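PDB 3S9V: abietadiene synthase, chloroplastic from Abies grandis, which is a largely helical chloroplast enzyme of the terpene synthase family, pairing an N-terminal terpene synthase domain with a metal-binding terpene synthase domain. Local coordinates for residues E391-D402 and I413-L421; H426-A434 and F509-E517. All blocks are in the same frame, centred on the assembly; numbering follows the deposited sequence.

Interaction 1: residues E391-D402 and I413-L421; sequences ERYLRNALENVD and IRGEVEYAL
L398 and R414 meet between helices 381-397 and 413-422, and together they close a splayed helical hairpin in the N-terminal domain of this terpene synthase. The guanidinium of R414 presents its edge to the backbone of L398: NH1 of R414 donates to O of L398 (2.7 Å, 158° at the hydrogen), and a weak second bond comes from NH2 to the same oxygen, so the L398 carbonyl is held by one good bond and one weak one. The L398 side chain passes obliquely across the arginine, its CD2 lying 3.4 Å from R414 CG and over one face of the guanidinium. The same CD2 is 3.7 Å from V417 CG1, where L398 and V417 reach toward each other tip to tip.

Further along the pair, L421 CD1 settles between the stems of two residues of the opposing helix, 3.7 Å from R395 CG and 3.9 Å from L394 CB. The extended R395 side chain runs across L421, whose CD1 lies over one face of its guanidinium, toward the rim. V401 extends the apolar seam, against I413. The helix segments 391-397 and 413-421 meet at 134° between their N-to-C directions.

In the second shell, E418 OE1 forms a salt bridge with R414 NE, one turn on, which helps fix the arginine. With CG anti to the backbone nitrogen (chi1 -172°) and the chain extended to NE, its guanidinium reaches the L398 carbonyl. V417 also leans on V363 of helix 363-373. At the far end of the hairpin, a water donates to both L421 O, at 2.7 Å, and E391 OE2.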
loop_
_atom_site.group_PDB
_atom_site.type_symbol
_atom_site.label_atom_id
_atom_site.label_comp_id
_atom_site.label_asym_id
_atom_site.label_seq_id
_atom_site.Cartn_x
_atom_site.Cartn_y
_atom_site.Cartn_z
ATOM N N GLU A 391 -1.355 0.633 14.847
ATOM C CA GLU A 391 -1.752 -0.734 15.162
ATOM C C GLU A 391 -2.835 -0.762 16.232
ATOM O O GLU A 391 -3.853 -1.434 16.069
ATOM C CB GLU A 391 -0.555 -1.567 15.628
ATOM C CG GLU A 391 0.106 -2.358 14.511
ATOM C CD GLU A 391 1.065 -3.416 15.031
ATOM O OE1 GLU A 391 2.141 -3.046 15.550
ATOM O OE2 GLU A 391 0.735 -4.620 14.929
ATOM N N ARG A 392 -2.624 -0.034 17.325
ATOM C CA ARG A 392 -3.621 -0.008 18.391
ATOM C C ARG A 392 -4.940 0.575 17.897
ATOM O O ARG A 392 -6.019 0.106 18.264
ATOM C CB ARG A 392 -3.104 0.787 19.596
ATOM C CG ARG A 392 -2.075 0.017 20.414
ATOM C CD ARG A 392 -1.636 0.742 21.682
ATOM N NE ARG A 392 -0.684 1.823 21.433
ATOM C CZ ARG A 392 -1.016 3.038 21.010
ATOM N NH1 ARG A 392 -2.290 3.338 20.785
ATOM N NH2 ARG A 392 -0.072 3.953 20.814
ATOM N N TYR A 393 -4.854 1.584 17.042
ATOM C CA TYR A 393 -6.053 2.212 16.522
ATOM C C TYR A 393 -6.798 1.356 15.494
ATOM O O TYR A 393 -8.027 1.306 15.504
ATOM C CB TYR A 393 -5.702 3.570 15.916
ATOM C CG TYR A 393 -6.872 4.264 15.266
ATOM C CD1 TYR A 393 -7.296 3.904 13.986
ATOM C CD2 TYR A 393 -7.564 5.274 15.934
ATOM C CE1 TYR A 393 -8.376 4.529 13.385
ATOM C CE2 TYR A 393 -8.652 5.909 15.340
ATOM C CZ TYR A 393 -9.050 5.531 14.066
ATOM O OH TYR A 393 -10.116 6.158 13.466
ATOM N N LEU A 394 -6.068 0.691 14.603
ATOM C CA LEU A 394 -6.720 -0.141 13.597
ATOM C C LEU A 394 -7.370 -1.368 14.222
ATOM O O LEU A 394 -8.460 -1.767 13.812
ATOM C CB LEU A 394 -5.729 -0.572 12.507
ATOM C CG LEU A 394 -5.297 0.532 11.535
ATOM C CD1 LEU A 394 -4.273 -0.020 10.568
ATOM C CD2 LEU A 394 -6.508 1.074 10.782
ATOM N N ARG A 395 -6.706 -1.954 15.217
ATOM C CA ARG A 395 -7.236 -3.134 15.893
ATOM C C ARG A 395 -8.455 -2.795 16.728
ATOM O O ARG A 395 -9.385 -3.599 16.839
ATOM C CB ARG A 395 -6.168 -3.790 16.772
ATOM C CG ARG A 395 -5.127 -4.536 15.961
ATOM C CD ARG A 395 -4.136 -5.284 16.822
ATOM N NE ARG A 395 -3.147 -5.980 15.998
ATOM C CZ ARG A 395 -3.427 -6.973 15.153
ATOM N NH1 ARG A 395 -4.674 -7.406 15.009
ATOM N NH2 ARG A 395 -2.456 -7.531 14.443
ATOM N N ASN A 396 -8.462 -1.607 17.316
ATOM C CA ASN A 396 -9.608 -1.207 18.114
ATOM C C ASN A 396 -10.766 -0.843 17.177
ATOM O O ASN A 396 -11.931 -0.857 17.578
ATOM C CB ASN A 396 -9.254 -0.019 19.003
ATOM C CG ASN A 396 -10.344 0.295 20.004
ATOM O OD1 ASN A 396 -10.637 -0.505 20.892
ATOM N ND2 ASN A 396 -10.958 1.462 19.861
ATOM N N ALA A 397 -10.440 -0.532 15.925
ATOM C CA ALA A 397 -11.453 -0.169 14.941
ATOM C C ALA A 397 -12.142 -1.391 14.333
ATOM O O ALA A 397 -13.329 -1.340 14.014
ATOM C CB ALA A 397 -10.831 0.679 13.841
ATOM N N LEU A 398 -11.399 -2.483 14.168
ATOM C CA LEU A 398 -11.958 -3.707 13.599
ATOM C C LEU A 398 -13.001 -4.342 14.510
ATOM O O LEU A 398 -13.582 -5.373 14.172
ATOM C CB LEU A 398 -10.856 -4.734 13.324
ATOM C CG LEU A 398 -9.914 -4.501 12.144
ATOM C CD1 LEU A 398 -8.889 -5.622 12.099
ATOM C CD2 LEU A 398 -10.708 -4.446 10.848
ATOM N N GLU A 399 -13.222 -3.734 15.670
ATOM C CA GLU A 399 -14.208 -4.237 16.618
ATOM C C GLU A 399 -15.550 -3.562 16.365
ATOM O O GLU A 399 -16.606 -4.138 16.628
ATOM C CB GLU A 399 -13.765 -3.947 18.053
ATOM C CG GLU A 399 -12.480 -4.637 18.469
ATOM C CD GLU A 399 -12.612 -6.149 18.493
ATOM O OE1 GLU A 399 -12.827 -6.748 17.417
ATOM O OE2 GLU A 399 -12.503 -6.738 19.590
ATOM N N ASN A 400 -15.493 -2.341 15.841
ATOM C CA ASN A 400 -16.692 -1.556 15.572
ATOM C C ASN A 400 -16.982 -1.318 14.090
ATOM O O ASN A 400 -17.919 -0.597 13.753
ATOM C CB ASN A 400 -16.586 -0.209 16.291
ATOM C CG ASN A 400 -16.305 -0.362 17.774
ATOM O OD1 ASN A 400 -17.085 -0.974 18.506
ATOM N ND2 ASN A 400 -15.184 0.194 18.225
ATOM N N VAL A 401 -16.184 -1.912 13.209
ATOM C CA VAL A 401 -16.395 -1.742 11.774
ATOM C C VAL A 401 -16.715 -3.089 11.133
ATOM O O VAL A 401 -16.061 -4.089 11.414
ATOM C CB VAL A 401 -15.151 -1.132 11.090
ATOM C CG1 VAL A 401 -15.454 -0.840 9.617
ATOM C CG2 VAL A 401 -14.733 0.144 11.813
ATOM N N ASP A 402 -17.723 -3.109 10.267
ATOM C CA ASP A 402 -18.139 -4.343 9.613
ATOM C C ASP A 402 -17.696 -4.434 8.157
ATOM O O ASP A 402 -17.587 -3.418 7.466
ATOM C CB ASP A 402 -19.662 -4.476 9.692
ATOM C CG ASP A 402 -20.184 -4.347 11.112
ATOM O OD1 ASP A 402 -19.741 -5.131 11.982
ATOM O OD2 ASP A 402 -21.039 -3.464 11.357
ATOM N N ILE A 413 -13.097 -1.597 3.609
ATOM C CA ILE A 413 -11.919 -1.145 4.315
ATOM C C ILE A 413 -11.472 -2.194 5.331
ATOM O O ILE A 413 -10.274 -2.369 5.563
ATOM C CB ILE A 413 -12.189 0.212 5.020
ATOM C CG1 ILE A 413 -10.866 0.892 5.352
ATOM C CG2 ILE A 413 -13.021 0.005 6.282
ATOM C CD1 ILE A 413 -10.038 1.227 4.126
ATOM N N ARG A 414 -12.428 -2.906 5.926
ATOM C CA ARG A 414 -12.084 -3.929 6.909
ATOM C C ARG A 414 -11.152 -4.958 6.289
ATOM O O ARG A 414 -10.187 -5.394 6.916
ATOM C CB ARG A 414 -13.335 -4.630 7.431
ATOM C CG ARG A 414 -13.055 -5.576 8.591
ATOM C CD ARG A 414 -14.230 -6.499 8.854
ATOM N NE ARG A 414 -13.980 -7.390 9.982
ATOM C CZ ARG A 414 -13.940 -6.999 11.250
ATOM N NH1 ARG A 414 -14.138 -5.729 11.559
ATOM N NH2 ARG A 414 -13.703 -7.879 12.210
ATOM N N GLY A 415 -11.444 -5.346 5.052
ATOM C CA GLY A 415 -10.605 -6.314 4.373
ATOM C C GLY A 415 -9.193 -5.785 4.167
ATOM O O GLY A 415 -8.217 -6.530 4.271
ATOM N N GLU A 416 -9.077 -4.495 3.864
ATOM C CA GLU A 416 -7.764 -3.895 3.658
ATOM C C GLU A 416 -7.015 -3.822 4.978
ATOM O O GLU A 416 -5.805 -4.020 5.032
ATOM C CB GLU A 416 -7.897 -2.495 3.062
ATOM C CG GLU A 416 -8.347 -2.474 1.615
ATOM C CD GLU A 416 -8.445 -1.056 1.067
ATOM O OE1 GLU A 416 -7.442 -0.308 1.152
ATOM O OE2 GLU A 416 -9.522 -0.690 0.553
ATOM N N VAL A 417 -7.739 -3.533 6.045
ATOM C CA VAL A 417 -7.121 -3.459 7.355
ATOM C C VAL A 417 -6.651 -4.854 7.762
ATOM O O VAL A 417 -5.469 -5.064 8.040
ATOM C CB VAL A 417 -8.112 -2.915 8.402
ATOM C CG1 VAL A 417 -7.504 -2.989 9.798
ATOM C CG2 VAL A 417 -8.475 -1.473 8.053
ATOM N N GLU A 418 -7.572 -5.812 7.776
ATOM C CA GLU A 418 -7.222 -7.170 8.159
ATOM C C GLU A 418 -5.983 -7.671 7.426
ATOM O O GLU A 418 -5.124 -8.308 8.031
ATOM C CB GLU A 418 -8.396 -8.120 7.910
ATOM C CG GLU A 418 -9.435 -8.111 9.019
ATOM C CD GLU A 418 -10.564 -9.094 8.768
ATOM O OE1 GLU A 418 -11.430 -9.255 9.658
ATOM O OE2 GLU A 418 -10.585 -9.706 7.674
ATOM N N TYR A 419 -5.888 -7.384 6.129
ATOM C CA TYR A 419 -4.729 -7.827 5.361
ATOM C C TYR A 419 -3.463 -7.107 5.827
ATOM O O TYR A 419 -2.447 -7.738 6.123
ATOM C CB TYR A 419 -4.918 -7.570 3.866
ATOM C CG TYR A 419 -3.734 -8.059 3.058
ATOM C CD1 TYR A 419 -3.574 -9.417 2.775
ATOM C CD2 TYR A 419 -2.723 -7.181 2.663
ATOM C CE1 TYR A 419 -2.433 -9.891 2.127
ATOM C CE2 TYR A 419 -1.576 -7.644 2.014
ATOM C CZ TYR A 419 -1.436 -8.999 1.753
ATOM O OH TYR A 419 -0.298 -9.465 1.132
ATOM N N ALA A 420 -3.540 -5.781 5.892
ATOM C CA ALA A 420 -2.409 -4.966 6.313
ATOM C C ALA A 420 -1.880 -5.330 7.692
ATOM O O ALA A 420 -0.677 -5.274 7.924
ATOM C CB ALA A 420 -2.784 -3.488 6.281
ATOM N N LEU A 421 -2.768 -5.699 8.609
ATOM C CA LEU A 421 -2.337 -6.052 9.954
ATOM C C LEU A 421 -1.749 -7.448 10.059
ATOM O O LEU A 421 -0.779 -7.660 10.789
ATOM C CB LEU A 421 -3.489 -5.899 10.954
ATOM C CG LEU A 421 -3.813 -4.439 11.300
ATOM C CD1 LEU A 421 -4.982 -4.374 12.270
ATOM C CD2 LEU A 421 -2.581 -3.785 11.909
HETATM O O HOH W 1 0.854 -5.854 11.908
HETATM O O HOH W 2 -15.642 -2.427 5.195
#

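Interaction 2: residues H426-A434 and F509-E517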
loop_
_atom_site.group_PDB
_atom_site.type_symbol
_atom_site.label_atom_id
_atom_site.label_comp_id
_atom_site.label_asym_id
_atom_site.label_seq_id
_atom_site.Cartn_x
_atom_site.Cartn_y
_atom_site.Cartn_z
ATOM N N HIS A 426 7.015 -6.752 5.502
ATOM C CA HIS A 426 7.930 -7.884 5.461
ATOM C C HIS A 426 7.318 -9.268 5.287
ATOM O O HIS A 426 8.050 -10.251 5.242
ATOM C CB HIS A 426 8.809 -7.863 6.713
ATOM C CG HIS A 426 9.704 -6.666 6.793
ATOM N ND1 HIS A 426 9.948 -5.992 7.970
ATOM C CD2 HIS A 426 10.414 -6.023 5.838
ATOM C CE1 HIS A 426 10.766 -4.982 7.737
ATOM N NE2 HIS A 426 11.066 -4.978 6.451
ATOM N N LYS A 427 5.994 -9.347 5.183
ATOM C CA LYS A 427 5.308 -10.627 5.026
ATOM C C LYS A 427 4.347 -10.605 3.852
ATOM O O LYS A 427 3.637 -11.579 3.611
ATOM C CB LYS A 427 4.501 -10.975 6.279
ATOM C CG LYS A 427 5.291 -11.086 7.556
ATOM C CD LYS A 427 4.368 -11.493 8.687
ATOM C CE LYS A 427 5.077 -11.469 10.021
ATOM N NZ LYS A 427 4.161 -11.892 11.118
ATOM N N SER A 428 4.321 -9.495 3.129
ATOM C CA SER A 428 3.418 -9.356 2.004
ATOM C C SER A 428 4.086 -9.603 0.646
ATOM O O SER A 428 4.903 -8.802 0.189
ATOM C CB SER A 428 2.792 -7.962 2.033
ATOM O OG SER A 428 1.871 -7.799 0.966
ATOM N N MET A 429 3.732 -10.717 0.007
ATOM C CA MET A 429 4.280 -11.055 -1.305
ATOM C C MET A 429 3.372 -10.411 -2.357
ATOM O O MET A 429 2.149 -10.427 -2.223
ATOM C CB MET A 429 4.317 -12.578 -1.500
ATOM C CG MET A 429 4.835 -13.373 -0.290
ATOM S SD MET A 429 6.443 -12.827 0.338
ATOM C CE MET A 429 7.407 -12.911 -1.177
ATOM N N PRO A 430 3.960 -9.842 -3.419
ATOM C CA PRO A 430 3.231 -9.176 -4.506
ATOM C C PRO A 430 1.938 -9.831 -5.007
ATOM O O PRO A 430 0.899 -9.164 -5.089
ATOM C CB PRO A 430 4.287 -9.063 -5.605
ATOM C CG PRO A 430 5.544 -8.864 -4.826
ATOM C CD PRO A 430 5.405 -9.889 -3.712
ATOM N N ARG A 431 1.982 -11.115 -5.349
ATOM C CA ARG A 431 0.776 -11.776 -5.846
ATOM C C ARG A 431 -0.316 -11.861 -4.782
ATOM O O ARG A 431 -1.492 -11.631 -5.071
ATOM C CB ARG A 431 1.095 -13.179 -6.370
ATOM C CG ARG A 431 1.933 -13.207 -7.644
ATOM C CD ARG A 431 1.146 -12.744 -8.873
ATOM N NE ARG A 431 1.141 -11.292 -9.014
ATOM C CZ ARG A 431 0.490 -10.634 -9.967
ATOM N NH1 ARG A 431 -0.225 -11.293 -10.876
ATOM N NH2 ARG A 431 0.575 -9.314 -10.028
ATOM N N LEU A 432 0.067 -12.183 -3.551
ATOM C CA LEU A 432 -0.916 -12.289 -2.476
ATOM C C LEU A 432 -1.557 -10.933 -2.160
ATOM O O LEU A 432 -2.769 -10.857 -1.916
ATOM C CB LEU A 432 -0.264 -12.888 -1.229
ATOM C CG LEU A 432 0.247 -14.316 -1.452
ATOM C CD1 LEU A 432 0.909 -14.855 -0.188
ATOM C CD2 LEU A 432 -0.930 -15.201 -1.856
ATOM N N GLU A 433 -0.755 -9.867 -2.165
ATOM C CA GLU A 433 -1.288 -8.535 -1.897
ATOM C C GLU A 433 -2.167 -8.124 -3.071
ATOM O O GLU A 433 -3.241 -7.560 -2.888
ATOM C CB GLU A 433 -0.173 -7.496 -1.726
ATOM C CG GLU A 433 -0.721 -6.102 -1.385
ATOM C CD GLU A 433 0.359 -5.078 -1.049
ATOM O OE1 GLU A 433 1.217 -5.372 -0.189
ATOM O OE2 GLU A 433 0.339 -3.969 -1.633
ATOM N N ALA A 434 -1.708 -8.418 -4.280
ATOM C CA ALA A 434 -2.468 -8.066 -5.466
ATOM C C ALA A 434 -3.820 -8.769 -5.464
ATOM O O ALA A 434 -4.840 -8.171 -5.830
ATOM C CB ALA A 434 -1.683 -8.429 -6.723
ATOM N N PHE A 509 5.789 -22.098 -5.354
ATOM C CA PHE A 509 4.971 -20.978 -4.918
ATOM C C PHE A 509 5.824 -19.753 -4.612
ATOM O O PHE A 509 5.474 -18.632 -4.979
ATOM C CB PHE A 509 4.187 -21.355 -3.659
ATOM C CG PHE A 509 3.768 -20.168 -2.828
ATOM C CD1 PHE A 509 2.760 -19.316 -3.263
ATOM C CD2 PHE A 509 4.405 -19.887 -1.626
ATOM C CE1 PHE A 509 2.395 -18.203 -2.512
ATOM C CE2 PHE A 509 4.045 -18.768 -0.864
ATOM C CZ PHE A 509 3.041 -17.930 -1.308
ATOM N N SER A 510 6.938 -19.981 -3.927
ATOM C CA SER A 510 7.830 -18.904 -3.533
ATOM C C SER A 510 8.192 -17.925 -4.640
ATOM O O SER A 510 7.736 -16.784 -4.629
ATOM C CB SER A 510 9.100 -19.480 -2.901
ATOM O OG SER A 510 8.789 -20.137 -1.687
ATOM N N PRO A 511 9.006 -18.346 -5.618
ATOM C CA PRO A 511 9.336 -17.374 -6.663
ATOM C C PRO A 511 8.112 -16.895 -7.443
ATOM O O PRO A 511 8.057 -15.749 -7.884
ATOM C CB PRO A 511 10.324 -18.136 -7.537
ATOM C CG PRO A 511 9.813 -19.535 -7.450
ATOM C CD PRO A 511 9.500 -19.688 -5.975
ATOM N N ALA A 512 7.134 -17.773 -7.608
ATOM C CA ALA A 512 5.928 -17.425 -8.345
ATOM C C ALA A 512 5.183 -16.281 -7.669
ATOM O O ALA A 512 4.523 -15.488 -8.322
ATOM C CB ALA A 512 5.016 -18.651 -8.464
ATOM N N SER A 513 5.297 -16.196 -6.354
ATOM C CA SER A 513 4.616 -15.153 -5.610
ATOM C C SER A 513 5.248 -13.766 -5.753
ATOM O O SER A 513 4.564 -12.759 -5.528
ATOM C CB SER A 513 4.557 -15.522 -4.127
ATOM O OG SER A 513 5.789 -15.220 -3.486
ATOM N N PHE A 514 6.531 -13.691 -6.118
ATOM C CA PHE A 514 7.173 -12.382 -6.253
ATOM C C PHE A 514 7.782 -12.029 -7.609
ATOM O O PHE A 514 7.697 -10.877 -8.023
ATOM C CB PHE A 514 8.189 -12.148 -5.112
ATOM C CG PHE A 514 9.372 -13.085 -5.118
ATOM C CD1 PHE A 514 10.472 -12.840 -5.938
ATOM C CD2 PHE A 514 9.399 -14.197 -4.278
ATOM C CE1 PHE A 514 11.592 -13.690 -5.923
ATOM C CE2 PHE A 514 10.506 -15.053 -4.251
ATOM C CZ PHE A 514 11.605 -14.799 -5.077
ATOM N N ILE A 515 8.404 -12.982 -8.300
ATOM C CA ILE A 515 8.955 -12.699 -9.638
ATOM C C ILE A 515 8.072 -13.457 -10.612
ATOM O O ILE A 515 8.494 -14.392 -11.288
ATOM C CB ILE A 515 10.433 -13.155 -9.807
ATOM C CG1 ILE A 515 10.613 -14.601 -9.333
ATOM C CG2 ILE A 515 11.351 -12.205 -9.060
ATOM C CD1 ILE A 515 11.949 -15.216 -9.744
ATOM N N PHE A 516 6.827 -13.010 -10.659
ATOM C CA PHE A 516 5.759 -13.582 -11.460
ATOM C C PHE A 516 5.720 -13.295 -12.962
ATOM O O PHE A 516 5.115 -14.059 -13.707
ATOM C CB PHE A 516 4.445 -13.127 -10.847
ATOM C CG PHE A 516 4.317 -11.630 -10.769
ATOM C CD1 PHE A 516 3.749 -10.912 -11.809
ATOM C CD2 PHE A 516 4.806 -10.934 -9.662
ATOM C CE1 PHE A 516 3.667 -9.526 -11.753
ATOM C CE2 PHE A 516 4.730 -9.549 -9.599
ATOM C CZ PHE A 516 4.160 -8.844 -10.646
ATOM N N GLU A 517 6.334 -12.204 -13.406
ATOM C CA GLU A 517 6.293 -11.851 -14.827
ATOM C C GLU A 517 6.631 -13.010 -15.766
ATOM O O GLU A 517 7.518 -13.814 -15.477
ATOM C CB GLU A 517 7.232 -10.672 -15.130
ATOM C CG GLU A 517 6.906 -9.349 -14.426
ATOM C CD GLU A 517 7.536 -9.228 -13.039
ATOM O OE1 GLU A 517 8.016 -8.119 -12.698
ATOM O OE2 GLU A 517 7.550 -10.229 -12.291
#
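The guanidinium of R431 lies almost flat on the ring of F516, the planes only 13° apart and CZ of R431 3.8 Å from the ring centroid, a cation-pi stack over the face. Although the two side chains as a whole cross at about a right angle, the arginine bends at chi2 and chi3 (-71° and 84°), and this double turn lays its flat end on the ring, with NH2 of R431 3.5 Å from F516 CE1. P430 CB approaches the same ring obliquely.

Next to the stack, the backbone nitrogen of R431 donates to S513 O (3.1 Å). This bond ties the first turn of helix 430-440 to segment 509-517, whose helix is kinked and belongs to the metal-binding terpene synthase domain. M429, at the N-cap position, runs alongside F514, its CE 3.9 Å from CD2 of that ring. P430 also lies beside F514. L432 comes in crosswise instead: its CD1 meets the ring edge of F509 at CZ, 3.9 Å away and in plane. S513 OG sits against M429 CB and donates to S510 O at 2.7 Å, an oxygen that S513 N also uses. Behind F516, E517 OE2 sits over the ring face opposite R431, while OE1 of E517 pairs with R745.

How the interactions relate
Interactions 1 and 2 follow each other along the chain, with centres about 23 Å apart, and are joined through the consecutive helices 413-422 and 430-440. Y419, on the helix of interaction 1, spans the gap: its OH lies 2.7 Å from OG of S428, a probable hydrogen bond, and 3.3 Å from CA of E433. S428 OG in turn donates to E433 OE1, which connects Y419 to the first turn of the helix used in interaction 2. Both contacts also reach the end of helix 269-282 and what follows it, E416 through a salt bridge to R282 and R431 through a weak hydrogen bond to G284 O.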